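Local coordinates for protein GMP reductase (Trypanosoma brucei brucei, PDB 6JIG) that probably catalyses the irreversible NADPH-dependent deamination of GMP to IMP, and carries a pair of CBS domains that bind guanine nucleotides, at residues Glu90-Gln95 with Leu229-Ala234. The protein carries 1 engineered substitution. Sequence-based numbering, arbitrary orientation.
With 5GP (guanosine-5'-monophosphate), chain C.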
loop_
_atom_site.group_PDB
_atom_site.type_symbol
_atom_site.label_atom_id
_atom_site.label_comp_id
_atom_site.label_asym_id
_atom_site.label_seq_id
_atom_site.Cartn_x
_atom_site.Cartn_y
_atom_site.Cartn_z
ATOM N N GLU A 90 26.559 34.250 22.118
ATOM C CA GLU A 90 26.052 34.678 20.815
ATOM C C GLU A 90 24.618 35.164 20.916
ATOM O O GLU A 90 24.241 36.144 20.254
ATOM C CB GLU A 90 26.157 33.547 19.793
ATOM C CG GLU A 90 27.601 33.250 19.390
ATOM C CD GLU A 90 27.695 32.276 18.229
ATOM O OE1 GLU A 90 26.862 32.374 17.301
ATOM O OE2 GLU A 90 28.601 31.413 18.254
ATOM N N VAL A 91 23.795 34.484 21.717
ATOM C CA VAL A 91 22.425 34.949 21.915
ATOM C C VAL A 91 22.431 36.354 22.512
ATOM O O VAL A 91 21.678 37.234 22.087
ATOM C CB VAL A 91 21.641 33.970 22.804
ATOM C CG1 VAL A 91 20.244 34.536 23.094
ATOM C CG2 VAL A 91 21.526 32.591 22.123
ATOM N N LYS A 92 23.270 36.570 23.526
ATOM C CA LYS A 92 23.328 37.872 24.186
ATOM C C LYS A 92 23.837 38.953 23.248
ATOM O O LYS A 92 23.502 40.133 23.413
ATOM C CB LYS A 92 24.218 37.776 25.422
ATOM C CG LYS A 92 23.563 37.013 26.562
ATOM C CD LYS A 92 22.152 37.565 26.821
ATOM C CE LYS A 92 21.563 37.059 28.146
ATOM N NZ LYS A 92 20.208 37.704 28.339
ATOM N N ARG A 93 24.615 38.565 22.244
ATOM C CA ARG A 93 25.203 39.501 21.297
ATOM C C ARG A 93 24.247 39.877 20.169
ATOM O O ARG A 93 24.532 40.826 19.425
ATOM C CB ARG A 93 26.505 38.880 20.756
ATOM C CG ARG A 93 27.564 39.857 20.319
ATOM C CD ARG A 93 28.323 40.494 21.469
ATOM N NE ARG A 93 29.089 41.634 20.974
ATOM C CZ ARG A 93 30.209 42.100 21.517
ATOM N NH1 ARG A 93 30.740 41.534 22.596
ATOM N NH2 ARG A 93 30.802 43.139 20.964
ATOM N N ALA A 94 23.095 39.202 20.061
ATOM C CA ALA A 94 22.191 39.447 18.943
ATOM C C ALA A 94 21.698 40.892 18.915
ATOM O O ALA A 94 21.547 41.483 17.838
ATOM C CB ALA A 94 21.004 38.491 19.009
ATOM N N GLN A 95 21.407 41.462 20.082
ATOM C CA GLN A 95 20.983 42.850 20.186
ATOM C C GLN A 95 21.225 43.318 21.614
ATOM O O GLN A 95 21.396 42.512 22.526
ATOM C CB GLN A 95 19.510 43.024 19.797
ATOM C CG GLN A 95 18.553 42.182 20.619
ATOM C CD GLN A 95 17.216 42.035 19.937
ATOM O OE1 GLN A 95 17.102 41.350 18.909
ATOM N NE2 GLN A 95 16.203 42.703 20.473
ATOM N N LEU A 229 18.485 39.763 24.556
ATOM C CA LEU A 229 17.475 38.703 24.550
ATOM C C LEU A 229 17.636 37.761 25.743
ATOM O O LEU A 229 18.748 37.368 26.103
ATOM C CB LEU A 229 17.559 37.911 23.245
ATOM C CG LEU A 229 17.208 38.749 22.003
ATOM C CD1 LEU A 229 17.547 37.990 20.717
ATOM C CD2 LEU A 229 15.740 39.132 22.026
ATOM N N LEU A 230 16.504 37.397 26.353
ATOM C CA LEU A 230 16.485 36.410 27.426
ATOM C C LEU A 230 16.806 35.022 26.885
ATOM O O LEU A 230 16.434 34.676 25.763
ATOM C CB LEU A 230 15.108 36.352 28.089
ATOM C CG LEU A 230 14.592 37.338 29.131
ATOM C CD1 LEU A 230 13.295 36.736 29.714
ATOM C CD2 LEU A 230 15.602 37.594 30.219
ATOM N N VAL A 231 17.482 34.221 27.700
ATOM C CA VAL A 231 17.812 32.848 27.307
ATOM C C VAL A 231 18.154 32.037 28.553
ATOM O O VAL A 231 18.802 32.532 29.482
ATOM C CB VAL A 231 18.954 32.833 26.261
ATOM C CG1 VAL A 231 20.250 33.470 26.829
ATOM C CG2 VAL A 231 19.210 31.416 25.761
ATOM N N GLY A 232 17.709 30.776 28.569
ATOM C CA GLY A 232 18.045 29.847 29.624
ATOM C C GLY A 232 19.005 28.771 29.134
ATOM O O GLY A 232 19.317 28.665 27.948
ATOM N N ALA A 233 19.472 27.965 30.082
ATOM C CA ALA A 233 20.416 26.903 29.780
ATOM C C ALA A 233 20.189 25.732 30.723
ATOM O O ALA A 233 19.915 25.932 31.913
ATOM C CB ALA A 233 21.862 27.410 29.891
ATOM N N ALA A 234 20.295 24.510 30.178
ATOM C CA ALA A 234 20.116 23.284 30.936
ATOM C C ALA A 234 21.440 22.822 31.535
ATOM O O ALA A 234 22.506 23.020 30.948
ATOM C CB ALA A 234 19.556 22.168 30.050
HETATM P P 5GP C . 23.851 46.439 12.046
HETATM O O1P 5GP C . 22.953 47.621 11.763
HETATM O O2P 5GP C . 25.155 46.788 12.734
HETATM O O3P 5GP C . 23.860 45.325 11.017
HETATM O "O5'" 5GP C . 23.169 45.731 13.286
HETATM C "C5'" 5GP C . 23.892 45.682 14.493
HETATM C "C4'" 5GP C . 23.356 44.634 15.415
HETATM O "O4'" 5GP C . 24.488 43.839 15.878
HETATM C "C3'" 5GP C . 22.711 45.241 16.657
HETATM O "O3'" 5GP C . 21.611 44.446 17.102
HETATM C "C2'" 5GP C . 23.857 45.215 17.663
HETATM O "O2'" 5GP C . 23.480 45.256 19.021
HETATM C "C1'" 5GP C . 24.569 43.916 17.285
HETATM N N9 5GP C . 25.970 43.917 17.699
HETATM C C8 5GP C . 26.474 43.126 18.659
HETATM N N7 5GP C . 27.773 43.419 18.844
HETATM C C5 5GP C . 28.086 44.438 18.006
HETATM C C6 5GP C . 29.261 45.138 17.771
HETATM O O6 5GP C . 30.294 44.854 18.412
HETATM N N1 5GP C . 29.273 46.116 16.858
HETATM C C2 5GP C . 28.170 46.427 16.159
HETATM N N2 5GP C . 28.244 47.432 15.246
HETATM N N3 5GP C . 26.996 45.752 16.358
HETATM C C4 5GP C . 26.941 44.756 17.283
HETATM O O HOH W 1 20.633 39.779 22.609
#
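K92, near the end of helix 81-93, and L229, in the loop leading into barrel strand 232-235, have the nearest CA atoms, 5.9 Å apart. One water joins the two backbones: it accepts from Q95 N and from L229 N and lies 2.8 Å from V91 O, to which it can donate. The K92 side chain starts away from 229-234, but a bend at chi2 (-50°) brings NZ back to L229 O at 2.7 Å, the ammonium sitting above the carbonyl plane, 41° out of it. D224 and D254 salt-bridge the same NZ, so three oxygens grip this buried charge. V91 CG1 rests on V231 CB at 3.8 Å. Q95 crosses the L229 side chain at about a right angle, its amide carbon CD 3.9 Å from L229 CD2; L229 CD1 meets A94 CB at 3.9 Å, and Q95 OE1 takes a hydrogen bond from R68. R93, whose CB bond points away from 229-234, donates from NE to N7 (3.1 Å) and from NH2 to O6 of the GMP in the CBS-domain site. The contact joins both connections between barrel and CBS pair, with helix 60-68 packing on V91 and L229, helix 209-216 on Q95, and strand 72-75 on V231.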